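Local coordinates for Ycf54-like protein (Synechocystis sp. PCC 6803, PDB 5M2P) that is a probable component of the magnesium protoporphyrin IX monomethyl ester cyclase, needed for forming protochlorophyllide, a chlorophyll precursor, at residues Y9-Q14 and A50-P55; K15-L18 and P22-E25; F94-P97 and D103-A106; E25-R30 and K76-W81. All coordinates share one frame; numbering follows the deposited sequence.

Contact 1 (Y9-Q14 and A50-P55)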
loop_
_atom_site.group_PDB
_atom_site.type_symbol
_atom_site.label_atom_id
_atom_site.label_comp_id
_atom_site.label_asym_id
_atom_site.label_seq_id
_atom_site.Cartn_x
_atom_site.Cartn_y
_atom_site.Cartn_z
ATOM N N TYR A 9 -1.117 -2.580 4.538
ATOM C CA TYR A 9 -1.521 -1.679 3.482
ATOM C C TYR A 9 -2.419 -0.571 3.990
ATOM O O TYR A 9 -3.167 -0.731 4.962
ATOM C CB TYR A 9 -2.209 -2.417 2.305
ATOM C CG TYR A 9 -3.575 -2.972 2.629
ATOM C CD1 TYR A 9 -4.712 -2.166 2.561
ATOM C CD2 TYR A 9 -3.739 -4.277 3.088
ATOM C CE1 TYR A 9 -5.953 -2.649 2.916
ATOM C CE2 TYR A 9 -4.989 -4.785 3.414
ATOM C CZ TYR A 9 -6.098 -3.959 3.345
ATOM O OH TYR A 9 -7.326 -4.438 3.713
ATOM N N ALA A 10 -2.348 0.525 3.238
ATOM C CA ALA A 10 -3.303 1.625 3.308
ATOM C C ALA A 10 -3.829 1.828 1.882
ATOM O O ALA A 10 -3.051 2.124 0.990
ATOM C CB ALA A 10 -2.619 2.893 3.822
ATOM N N LEU A 11 -5.131 1.655 1.698
ATOM C CA LEU A 11 -5.773 1.753 0.392
ATOM C C LEU A 11 -6.544 3.052 0.282
ATOM O O LEU A 11 -7.342 3.368 1.149
ATOM C CB LEU A 11 -6.731 0.589 0.237
ATOM C CG LEU A 11 -7.365 0.457 -1.147
ATOM C CD1 LEU A 11 -6.400 -0.145 -2.132
ATOM C CD2 LEU A 11 -8.585 -0.420 -1.045
ATOM N N ALA A 12 -6.284 3.790 -0.782
ATOM C CA ALA A 12 -6.909 5.056 -1.065
ATOM C C ALA A 12 -7.578 4.991 -2.445
ATOM O O ALA A 12 -7.273 4.120 -3.255
ATOM C CB ALA A 12 -5.840 6.140 -1.135
ATOM N N SER A 13 -8.424 5.975 -2.732
ATOM C CA SER A 13 -8.846 6.207 -4.105
ATOM C C SER A 13 -7.698 6.887 -4.847
ATOM O O SER A 13 -6.896 7.606 -4.278
ATOM C CB SER A 13 -10.105 7.073 -4.162
ATOM O OG SER A 13 -9.809 8.406 -3.756
ATOM N N GLN A 14 -7.634 6.676 -6.166
ATOM C CA GLN A 14 -6.681 7.410 -6.989
ATOM C C GLN A 14 -6.929 8.918 -6.913
ATOM O O GLN A 14 -6.004 9.688 -6.823
ATOM C CB GLN A 14 -6.709 6.865 -8.419
ATOM C CG GLN A 14 -6.158 5.425 -8.432
ATOM C CD GLN A 14 -6.229 4.781 -9.792
ATOM O OE1 GLN A 14 -6.242 5.473 -10.820
ATOM N NE2 GLN A 14 -6.283 3.467 -9.801
ATOM N N ALA A 50 -3.695 -5.986 -7.125
ATOM C CA ALA A 50 -4.284 -7.305 -7.282
ATOM C C ALA A 50 -4.580 -7.990 -5.956
ATOM O O ALA A 50 -5.429 -8.870 -5.871
ATOM C CB ALA A 50 -3.350 -8.170 -8.092
ATOM N N PHE A 51 -3.889 -7.600 -4.887
ATOM C CA PHE A 51 -4.165 -8.249 -3.589
ATOM C C PHE A 51 -5.604 -8.092 -3.128
ATOM O O PHE A 51 -6.107 -8.907 -2.356
ATOM C CB PHE A 51 -3.171 -7.837 -2.479
ATOM C CG PHE A 51 -3.288 -6.403 -1.973
ATOM C CD1 PHE A 51 -4.382 -5.980 -1.226
ATOM C CD2 PHE A 51 -2.241 -5.500 -2.163
ATOM C CE1 PHE A 51 -4.448 -4.689 -0.710
ATOM C CE2 PHE A 51 -2.327 -4.203 -1.672
ATOM C CZ PHE A 51 -3.419 -3.814 -0.950
ATOM N N LEU A 52 -6.279 -7.053 -3.618
ATOM C CA LEU A 52 -7.629 -6.778 -3.192
ATOM C C LEU A 52 -8.615 -7.856 -3.606
ATOM O O LEU A 52 -9.718 -7.907 -3.063
ATOM C CB LEU A 52 -8.056 -5.414 -3.725
ATOM C CG LEU A 52 -9.157 -4.673 -2.997
ATOM C CD1 LEU A 52 -8.905 -4.577 -1.488
ATOM C CD2 LEU A 52 -9.259 -3.306 -3.647
ATOM N N ASN A 53 -8.220 -8.722 -4.561
ATOM C CA ASN A 53 -9.082 -9.820 -4.998
ATOM C C ASN A 53 -9.006 -11.074 -4.105
ATOM O O ASN A 53 -9.743 -12.031 -4.295
ATOM C CB ASN A 53 -8.742 -10.234 -6.430
ATOM C CG ASN A 53 -9.150 -9.216 -7.455
ATOM O OD1 ASN A 53 -10.014 -8.364 -7.214
ATOM N ND2 ASN A 53 -8.488 -9.269 -8.608
ATOM N N ALA A 54 -8.135 -11.061 -3.109
ATOM C CA ALA A 54 -7.972 -12.226 -2.237
ATOM C C ALA A 54 -9.204 -12.385 -1.375
ATOM O O ALA A 54 -9.743 -11.400 -0.877
ATOM C CB ALA A 54 -6.762 -12.088 -1.366
ATOM N N PRO A 55 -9.668 -13.623 -1.133
ATOM C CA PRO A 55 -10.861 -13.795 -0.316
ATOM C C PRO A 55 -10.767 -13.199 1.085
ATOM O O PRO A 55 -11.776 -12.710 1.597
ATOM C CB PRO A 55 -11.046 -15.300 -0.279
ATOM C CG PRO A 55 -10.367 -15.808 -1.502
ATOM C CD PRO A 55 -9.237 -14.879 -1.782
#

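Contact 2 (K15-L18 and P22-E25)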
loop_
_atom_site.group_PDB
_atom_site.type_symbol
_atom_site.label_atom_id
_atom_site.label_comp_id
_atom_site.label_asym_id
_atom_site.label_seq_id
_atom_site.Cartn_x
_atom_site.Cartn_y
_atom_site.Cartn_z
ATOM N N LYS A 15 -8.209 9.302 -6.923
ATOM C CA LYS A 15 -8.617 10.690 -6.797
ATOM C C LYS A 15 -8.060 11.363 -5.525
ATOM O O LYS A 15 -7.483 12.450 -5.548
ATOM C CB LYS A 15 -10.157 10.725 -6.812
ATOM C CG LYS A 15 -10.824 12.085 -6.742
ATOM C CD LYS A 15 -12.348 11.933 -6.696
ATOM C CE LYS A 15 -13.070 13.282 -6.749
ATOM N NZ LYS A 15 -14.497 13.149 -7.151
ATOM N N PHE A 16 -8.203 10.674 -4.396
ATOM C CA PHE A 16 -7.731 11.200 -3.126
ATOM C C PHE A 16 -6.238 11.337 -3.092
ATOM O O PHE A 16 -5.689 12.375 -2.682
ATOM C CB PHE A 16 -8.223 10.317 -1.976
ATOM C CG PHE A 16 -7.600 10.650 -0.641
ATOM C CD1 PHE A 16 -8.039 11.715 0.081
ATOM C CD2 PHE A 16 -6.585 9.896 -0.120
ATOM C CE1 PHE A 16 -7.483 12.022 1.294
ATOM C CE2 PHE A 16 -6.035 10.194 1.115
ATOM C CZ PHE A 16 -6.459 11.285 1.784
ATOM N N LEU A 17 -5.539 10.273 -3.492
ATOM C CA LEU A 17 -4.107 10.327 -3.378
ATOM C C LEU A 17 -3.498 11.437 -4.285
ATOM O O LEU A 17 -2.474 12.030 -3.969
ATOM C CB LEU A 17 -3.535 8.953 -3.651
ATOM C CG LEU A 17 -2.209 8.711 -3.003
ATOM C CD1 LEU A 17 -2.318 8.806 -1.497
ATOM C CD2 LEU A 17 -1.725 7.358 -3.442
ATOM N N LEU A 18 -4.183 11.763 -5.386
ATOM C CA LEU A 18 -3.763 12.882 -6.240
ATOM C C LEU A 18 -3.901 14.272 -5.590
ATOM O O LEU A 18 -3.265 15.224 -6.001
ATOM C CB LEU A 18 -4.537 12.846 -7.561
ATOM C CG LEU A 18 -4.066 11.769 -8.526
ATOM C CD1 LEU A 18 -5.177 11.428 -9.507
ATOM C CD2 LEU A 18 -2.803 12.244 -9.235
ATOM N N PRO A 22 2.088 16.616 -1.100
ATOM C CA PRO A 22 3.139 16.629 -0.078
ATOM C C PRO A 22 3.428 15.205 0.424
ATOM O O PRO A 22 4.581 14.853 0.635
ATOM C CB PRO A 22 2.549 17.538 1.025
ATOM C CG PRO A 22 1.684 18.478 0.269
ATOM C CD PRO A 22 1.071 17.650 -0.838
ATOM N N PHE A 23 2.389 14.387 0.580
ATOM C CA PHE A 23 2.577 12.996 0.985
ATOM C C PHE A 23 3.424 12.222 -0.036
ATOM O O PHE A 23 4.341 11.463 0.320
ATOM C CB PHE A 23 1.226 12.289 1.211
ATOM C CG PHE A 23 1.356 10.804 1.450
ATOM C CD1 PHE A 23 1.705 10.334 2.688
ATOM C CD2 PHE A 23 1.164 9.902 0.440
ATOM C CE1 PHE A 23 1.857 8.993 2.909
ATOM C CE2 PHE A 23 1.315 8.550 0.658
ATOM C CZ PHE A 23 1.664 8.092 1.891
ATOM N N GLU A 24 3.083 12.369 -1.299
ATOM C CA GLU A 24 3.846 11.697 -2.322
ATOM C C GLU A 24 5.292 12.167 -2.312
ATOM O O GLU A 24 6.194 11.371 -2.559
ATOM C CB GLU A 24 3.211 11.915 -3.682
ATOM C CG GLU A 24 1.917 11.155 -3.890
ATOM C CD GLU A 24 2.130 9.649 -3.844
ATOM O OE1 GLU A 24 3.220 9.164 -4.216
ATOM O OE2 GLU A 24 1.220 8.934 -3.423
ATOM N N GLU A 25 5.538 13.442 -2.013
ATOM C CA GLU A 25 6.911 13.928 -1.891
ATOM C C GLU A 25 7.644 13.276 -0.722
ATOM O O GLU A 25 8.827 12.974 -0.820
ATOM C CB GLU A 25 6.959 15.473 -1.757
ATOM C CG GLU A 25 8.359 16.062 -1.585
ATOM C CD GLU A 25 9.289 15.703 -2.728
ATOM O OE1 GLU A 25 8.840 15.720 -3.897
ATOM O OE2 GLU A 25 10.468 15.398 -2.457
#

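Contact 3 (F94-P97 and D103-A106)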
loop_
_atom_site.group_PDB
_atom_site.type_symbol
_atom_site.label_atom_id
_atom_site.label_comp_id
_atom_site.label_asym_id
_atom_site.label_seq_id
_atom_site.Cartn_x
_atom_site.Cartn_y
_atom_site.Cartn_z
ATOM N N PHE A 94 -1.980 -8.721 5.189
ATOM C CA PHE A 94 -2.111 -10.032 4.562
ATOM C C PHE A 94 -0.748 -10.691 4.498
ATOM O O PHE A 94 0.278 -10.031 4.536
ATOM C CB PHE A 94 -2.723 -9.938 3.155
ATOM C CG PHE A 94 -1.962 -9.072 2.202
ATOM C CD1 PHE A 94 -0.888 -9.565 1.498
ATOM C CD2 PHE A 94 -2.331 -7.759 1.983
ATOM C CE1 PHE A 94 -0.192 -8.775 0.593
ATOM C CE2 PHE A 94 -1.648 -6.958 1.077
ATOM C CZ PHE A 94 -0.573 -7.436 0.388
ATOM N N GLU A 95 -0.725 -12.013 4.413
ATOM C CA GLU A 95 0.495 -12.760 4.221
ATOM C C GLU A 95 0.677 -13.058 2.718
ATOM O O GLU A 95 -0.288 -13.351 1.986
ATOM C CB GLU A 95 0.454 -14.076 5.006
ATOM C CG GLU A 95 0.044 -13.933 6.458
ATOM C CD GLU A 95 1.092 -13.268 7.293
ATOM O OE1 GLU A 95 2.248 -13.756 7.274
ATOM O OE2 GLU A 95 0.749 -12.275 7.990
ATOM N N ALA A 96 1.918 -13.039 2.250
ATOM C CA ALA A 96 2.217 -13.357 0.850
ATOM C C ALA A 96 3.668 -13.768 0.731
ATOM O O ALA A 96 4.483 -13.385 1.577
ATOM C CB ALA A 96 1.950 -12.166 -0.043
ATOM N N PRO A 97 4.020 -14.521 -0.325
ATOM C CA PRO A 97 3.129 -15.027 -1.349
ATOM C C PRO A 97 2.230 -16.149 -0.873
ATOM O O PRO A 97 2.620 -16.953 -0.042
ATOM C CB PRO A 97 4.092 -15.588 -2.394
ATOM C CG PRO A 97 5.247 -16.056 -1.595
ATOM C CD PRO A 97 5.404 -14.970 -0.559
ATOM N N ASP A 103 1.724 -12.344 -5.849
ATOM C CA ASP A 103 2.603 -11.194 -5.982
ATOM C C ASP A 103 1.957 -10.030 -5.251
ATOM O O ASP A 103 0.982 -9.440 -5.735
ATOM C CB ASP A 103 2.794 -10.826 -7.450
ATOM C CG ASP A 103 3.730 -9.652 -7.638
ATOM O OD1 ASP A 103 4.134 -9.009 -6.635
ATOM O OD2 ASP A 103 4.052 -9.368 -8.810
ATOM N N PRO A 104 2.491 -9.689 -4.082
ATOM C CA PRO A 104 1.855 -8.657 -3.283
ATOM C C PRO A 104 1.858 -7.277 -3.954
ATOM O O PRO A 104 1.058 -6.413 -3.568
ATOM C CB PRO A 104 2.695 -8.633 -1.982
ATOM C CG PRO A 104 3.986 -9.244 -2.363
ATOM C CD PRO A 104 3.667 -10.255 -3.415
ATOM N N LEU A 105 2.754 -7.061 -4.910
ATOM C CA LEU A 105 2.912 -5.776 -5.572
ATOM C C LEU A 105 2.293 -5.695 -6.958
ATOM O O LEU A 105 2.426 -4.677 -7.623
ATOM C CB LEU A 105 4.394 -5.390 -5.640
ATOM C CG LEU A 105 5.097 -5.463 -4.283
ATOM C CD1 LEU A 105 6.549 -5.047 -4.453
ATOM C CD2 LEU A 105 4.419 -4.624 -3.193
ATOM N N ALA A 106 1.577 -6.729 -7.382
ATOM C CA ALA A 106 0.999 -6.731 -8.732
ATOM C C ALA A 106 -0.176 -5.761 -8.822
ATOM O O ALA A 106 -0.964 -5.628 -7.883
ATOM C CB ALA A 106 0.540 -8.126 -9.124
#

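Contact 4 (E25-R30 and K76-W81)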
loop_
_atom_site.group_PDB
_atom_site.type_symbol
_atom_site.label_atom_id
_atom_site.label_comp_id
_atom_site.label_asym_id
_atom_site.label_seq_id
_atom_site.Cartn_x
_atom_site.Cartn_y
_atom_site.Cartn_z
ATOM N N GLU A 25 5.538 13.442 -2.013
ATOM C CA GLU A 25 6.911 13.928 -1.891
ATOM C C GLU A 25 7.644 13.276 -0.722
ATOM O O GLU A 25 8.827 12.974 -0.820
ATOM C CB GLU A 25 6.959 15.473 -1.757
ATOM C CG GLU A 25 8.359 16.062 -1.585
ATOM C CD GLU A 25 9.289 15.703 -2.728
ATOM O OE1 GLU A 25 8.840 15.720 -3.897
ATOM O OE2 GLU A 25 10.468 15.398 -2.457
ATOM N N VAL A 26 6.947 13.036 0.384
ATOM C CA VAL A 26 7.539 12.333 1.507
ATOM C C VAL A 26 7.971 10.938 1.081
ATOM O O VAL A 26 9.063 10.500 1.434
ATOM C CB VAL A 26 6.596 12.243 2.734
ATOM C CG1 VAL A 26 7.183 11.361 3.816
ATOM C CG2 VAL A 26 6.329 13.637 3.289
ATOM N N LEU A 27 7.126 10.260 0.309
ATOM C CA LEU A 27 7.481 8.906 -0.148
ATOM C C LEU A 27 8.677 8.943 -1.086
ATOM O O LEU A 27 9.550 8.093 -0.999
ATOM C CB LEU A 27 6.319 8.250 -0.873
ATOM C CG LEU A 27 5.068 7.929 -0.089
ATOM C CD1 LEU A 27 4.126 7.115 -0.950
ATOM C CD2 LEU A 27 5.449 7.160 1.145
ATOM N N LYS A 28 8.708 9.907 -2.005
ATOM C CA LYS A 28 9.882 10.058 -2.894
ATOM C C LYS A 28 11.148 10.295 -2.075
ATOM O O LYS A 28 12.179 9.663 -2.315
ATOM C CB LYS A 28 9.650 11.213 -3.860
ATOM C CG LYS A 28 10.780 11.439 -4.848
ATOM C CD LYS A 28 10.690 12.824 -5.479
ATOM C CE LYS A 28 11.815 13.087 -6.464
ATOM N NZ LYS A 28 11.443 12.615 -7.827
ATOM N N GLU A 29 11.083 11.195 -1.096
ATOM C CA GLU A 29 12.236 11.456 -0.248
ATOM C C GLU A 29 12.650 10.239 0.547
ATOM O O GLU A 29 13.838 9.996 0.743
ATOM C CB GLU A 29 11.983 12.646 0.679
ATOM C CG GLU A 29 12.087 13.977 -0.051
ATOM C CD GLU A 29 13.424 14.122 -0.771
ATOM O OE1 GLU A 29 14.472 14.046 -0.082
ATOM O OE2 GLU A 29 13.428 14.276 -2.022
ATOM N N ARG A 30 11.669 9.443 0.968
ATOM C CA ARG A 30 11.974 8.234 1.721
ATOM C C ARG A 30 12.707 7.218 0.826
ATOM O O ARG A 30 13.689 6.630 1.247
ATOM C CB ARG A 30 10.705 7.620 2.306
ATOM C CG ARG A 30 10.939 6.480 3.283
ATOM C CD ARG A 30 9.598 5.847 3.672
ATOM N NE ARG A 30 9.700 4.728 4.627
ATOM C CZ ARG A 30 9.828 4.879 5.946
ATOM N NH1 ARG A 30 9.878 6.098 6.478
ATOM N NH2 ARG A 30 9.916 3.818 6.729
ATOM N N LYS A 76 5.246 -2.387 9.614
ATOM C CA LYS A 76 3.940 -1.999 10.168
ATOM C C LYS A 76 3.937 -0.540 10.629
ATOM O O LYS A 76 2.963 0.173 10.455
ATOM C CB LYS A 76 3.486 -2.922 11.312
ATOM C CG LYS A 76 2.027 -2.702 11.721
ATOM C CD LYS A 76 1.530 -3.662 12.792
ATOM C CE LYS A 76 0.014 -3.655 12.844
ATOM N NZ LYS A 76 -0.517 -4.631 13.832
ATOM N N SER A 77 5.025 -0.117 11.249
ATOM C CA SER A 77 5.000 1.217 11.813
ATOM C C SER A 77 4.901 2.284 10.733
ATOM O O SER A 77 4.321 3.337 10.972
ATOM C CB SER A 77 6.194 1.437 12.712
ATOM O OG SER A 77 7.410 1.413 12.021
ATOM N N PHE A 78 5.402 2.006 9.534
ATOM C CA PHE A 78 5.288 2.933 8.432
ATOM C C PHE A 78 3.830 3.086 8.024
ATOM O O PHE A 78 3.343 4.190 7.797
ATOM C CB PHE A 78 6.167 2.496 7.256
ATOM C CG PHE A 78 6.042 3.392 6.076
ATOM C CD1 PHE A 78 6.442 4.714 6.157
ATOM C CD2 PHE A 78 5.496 2.939 4.886
ATOM C CE1 PHE A 78 6.315 5.560 5.086
ATOM C CE2 PHE A 78 5.375 3.800 3.795
ATOM C CZ PHE A 78 5.790 5.112 3.909
ATOM N N ILE A 79 3.091 1.986 7.980
ATOM C CA ILE A 79 1.677 2.064 7.610
ATOM C C ILE A 79 0.839 2.722 8.696
ATOM O O ILE A 79 -0.110 3.403 8.392
ATOM C CB ILE A 79 1.143 0.693 7.134
ATOM C CG1 ILE A 79 1.923 0.213 5.902
ATOM C CG2 ILE A 79 -0.341 0.767 6.823
ATOM C CD1 ILE A 79 1.784 1.093 4.692
ATOM N N VAL A 80 1.216 2.566 9.962
ATOM C CA VAL A 80 0.550 3.287 11.031
ATOM C C VAL A 80 0.676 4.794 10.756
ATOM O O VAL A 80 -0.310 5.543 10.860
ATOM C CB VAL A 80 1.167 2.930 12.410
ATOM C CG1 VAL A 80 0.662 3.880 13.487
ATOM C CG2 VAL A 80 0.837 1.491 12.752
ATOM N N TRP A 81 1.876 5.232 10.401
ATOM C CA TRP A 81 2.126 6.636 10.055
ATOM C C TRP A 81 1.303 7.054 8.847
ATOM O O TRP A 81 0.696 8.101 8.847
ATOM C CB TRP A 81 3.612 6.913 9.802
ATOM C CG TRP A 81 3.871 8.272 9.188
ATOM C CD1 TRP A 81 3.895 9.462 9.831
ATOM C CD2 TRP A 81 4.043 8.558 7.786
ATOM N NE1 TRP A 81 4.077 10.477 8.928
ATOM C CE2 TRP A 81 4.170 9.947 7.665
ATOM C CE3 TRP A 81 4.092 7.765 6.625
ATOM C CZ2 TRP A 81 4.346 10.570 6.443
ATOM C CZ3 TRP A 81 4.280 8.378 5.419
ATOM C CH2 TRP A 81 4.413 9.767 5.331
#

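Contact 1 (Y9-Q14 and A50-P55)
Tyr9 and Phe51 meet ring against ring, neither stacked flat nor set edge to face: their planes are turned 40° from each other and their centroids lie 5.0 Å apart. The outer corner of the phenylalanine does the touching. CE1 of Phe51 sits over one face of the tyrosine ring, displaced toward its rim, while CZ of Phe51 reaches the root of that ring, 3.7 Å from CG of Tyr9. In both residues CG stands between the backbone N and the carbonyl carbon (chi1 70° in each), which swings the tyrosine off the strand and the phenylalanine out from its short 3-10 turn so that they converge. Two residues along the strand, Leu11 makes the second touch, its CD2 lying 3.9 Å from CD2 of Leu52; these side chains cross nearly at right angles. A leucine in place of Tyr9 would probably leave Phe51 without the broad face on which its CE1 rests, opening a gap beside the strand and letting the phenylalanine ring shift. Phe94 also meets the Phe51 ring, and Ala60 of helix 58-63 lies against both Tyr9 and Leu52. All four touching residues are buried, in an antiparallel sheet packed by helices and loops as an alpha/beta sandwich: alternate residues of strand 5-13, here Tyr9 and Leu11, face one side of the sheet, where the connection after strand 43-47 packs down to form a hydrophobic core.

Contact 2 (K15-L18 and P22-E25)
Leu17 on the short helix 14-18 faces Glu24 on the first turns of helix 21-36, and their CA atoms, 8.1 Å apart, are the nearest across the two segments. Just three residues separate 15-18 from 22-25, so two helical pieces follow each other closely in the chain, and their side chains meet across the short connection. Leu17 carries its whole half of the contact. With CG trans to the backbone N (chi1 -154°), its branched end reaches the second helix although its CB does not point there directly. One methyl, CD1, comes 4.1 Å from CD2 of Phe23, the two side chains passing at a slant. The other methyl, CD2, lies 3.3 Å from OE2 of Glu24. That carboxylate is folded back by a bend in its chain at chi2 (-63°), which lays the glutamate across the leucine at about a right angle; CG of Leu17 is also close, 3.5 Å from the same OE2. Leu86 of helix 76-86 touches both Leu17 and Phe23, while from strand 68-73 Val69 meets Leu17 and Ile71 meets Phe23. The chemistry is therefore mixed. Leucine and phenylalanine join the hydrophobic layer between helices and sheet, whereas the glutamate offers Leu17 only van der Waals contact; an oxygen against methyl groups gains no bond there, and if charged, it would probably depend on polar neighbours or water for its stabilisation.

Contact 3 (F94-P97 and D103-A106)
A chi1 of 58° places CG of Phe94 between its backbone N and carbonyl carbon, and a chi2 of 84° turns the ring so that its rim is presented to Pro104. CB of Pro104 lies in the plane of that ring, at its edge, 3.9 Å from CE1 of Phe94. The same carbon has a second neighbour on the strand: CB of Ala96, two residues on and pointing the same way, stands 4.1 Å from CB of Pro104. One proline carbon thus touches both an aromatic edge and a methyl, the two set side by side on the strand. It belongs to a type I turn from Asp103 to Ala106 closed by Ala106 N to Asp103 O at 3.2 Å. Asp103 adds an Asx turn, its OD1 taking the N-H of Leu105 at 2.9 Å from well above the carboxylate plane. Tyr7 of the adjacent strand 5-13 touches both Ala96 and Pro104, and Ala106 pairs through its backbone with Ala50. Across these two segments the contact is wholly apolar, resting on buried hydrocarbon; the turn's own two hydrogen bonds shape the loop that presents the proline, and the bond to Ala50 ties its end to the chain after strand 43-47.

Contact 4 (E25-R30 and K76-W81)
One face of the Phe78 ring is covered by Arg30, and at its edge, in the ring plane, lies a methyl of Leu27. The guanidinium lies nearly flat over the phenylalanine, the two planes 20° apart. CD1 of Phe78 stands over the centre of the guanidinium, 3.4 Å from CZ of Arg30, and NE in turn sits above the ring, displaced toward its rim. The arginine is extended from CG to NE, and it slides past the phenylalanine in the opposite direction, laying CD against it too, 3.6 Å from CE1 of Phe78. At the edge, CD2 of Leu27 meets CZ of Phe78 at 3.5 Å. One turn on, Trp81 points back at the other helix, and CH2 at the far end of its indole touches CG1 of Val26 at 3.5 Å, approached obliquely. The helix segments run antiparallel, at 157°, with axes 13.7 Å apart at their closest; the arginine and the two aromatic side chains reach across much of that distance. With an alanine here in place of Arg30, that face of Phe78 would probably lose its cover and Phe43 is likely to be left without its cation-pi partner. Ile71 of strand 68-73 touches both Leu27 and Phe78. The interface thus grades from apolar contacts, Leu27 and Val26 against aromatic carbons, to a charged group laid on a ring: the flat guanidinium can bury its face on phenylalanine while its N-H groups, which lie in its own plane, point roughly along the ring face and not into it.

The four contacts sit around one antiparallel sheet, ordered 43-47, 68-73, 5-13, 90-96. Contacts 1 and 3, with centres about 11 Å apart, join where Phe94 meets Phe51 and Tyr9 and where Ala50 probably hydrogen-bonds to Ala106. Contacts 2 and 4, about 12 Å apart, share helix 21-36 and touch through Phe23 and Trp81. Contacts 1 and 4, about 17 Å apart, lie on opposite sides of the chain's centre, yet strand 5-13 links them, Ile79 packing on its backbone. Along the chain contact 2 is nested within the loop closed by contact 1, contact 4 interlaces with contact 1, and contact 3 comes last. Together they pack helices and loops on both faces of the sheet, consistent with a compact single-domain protein.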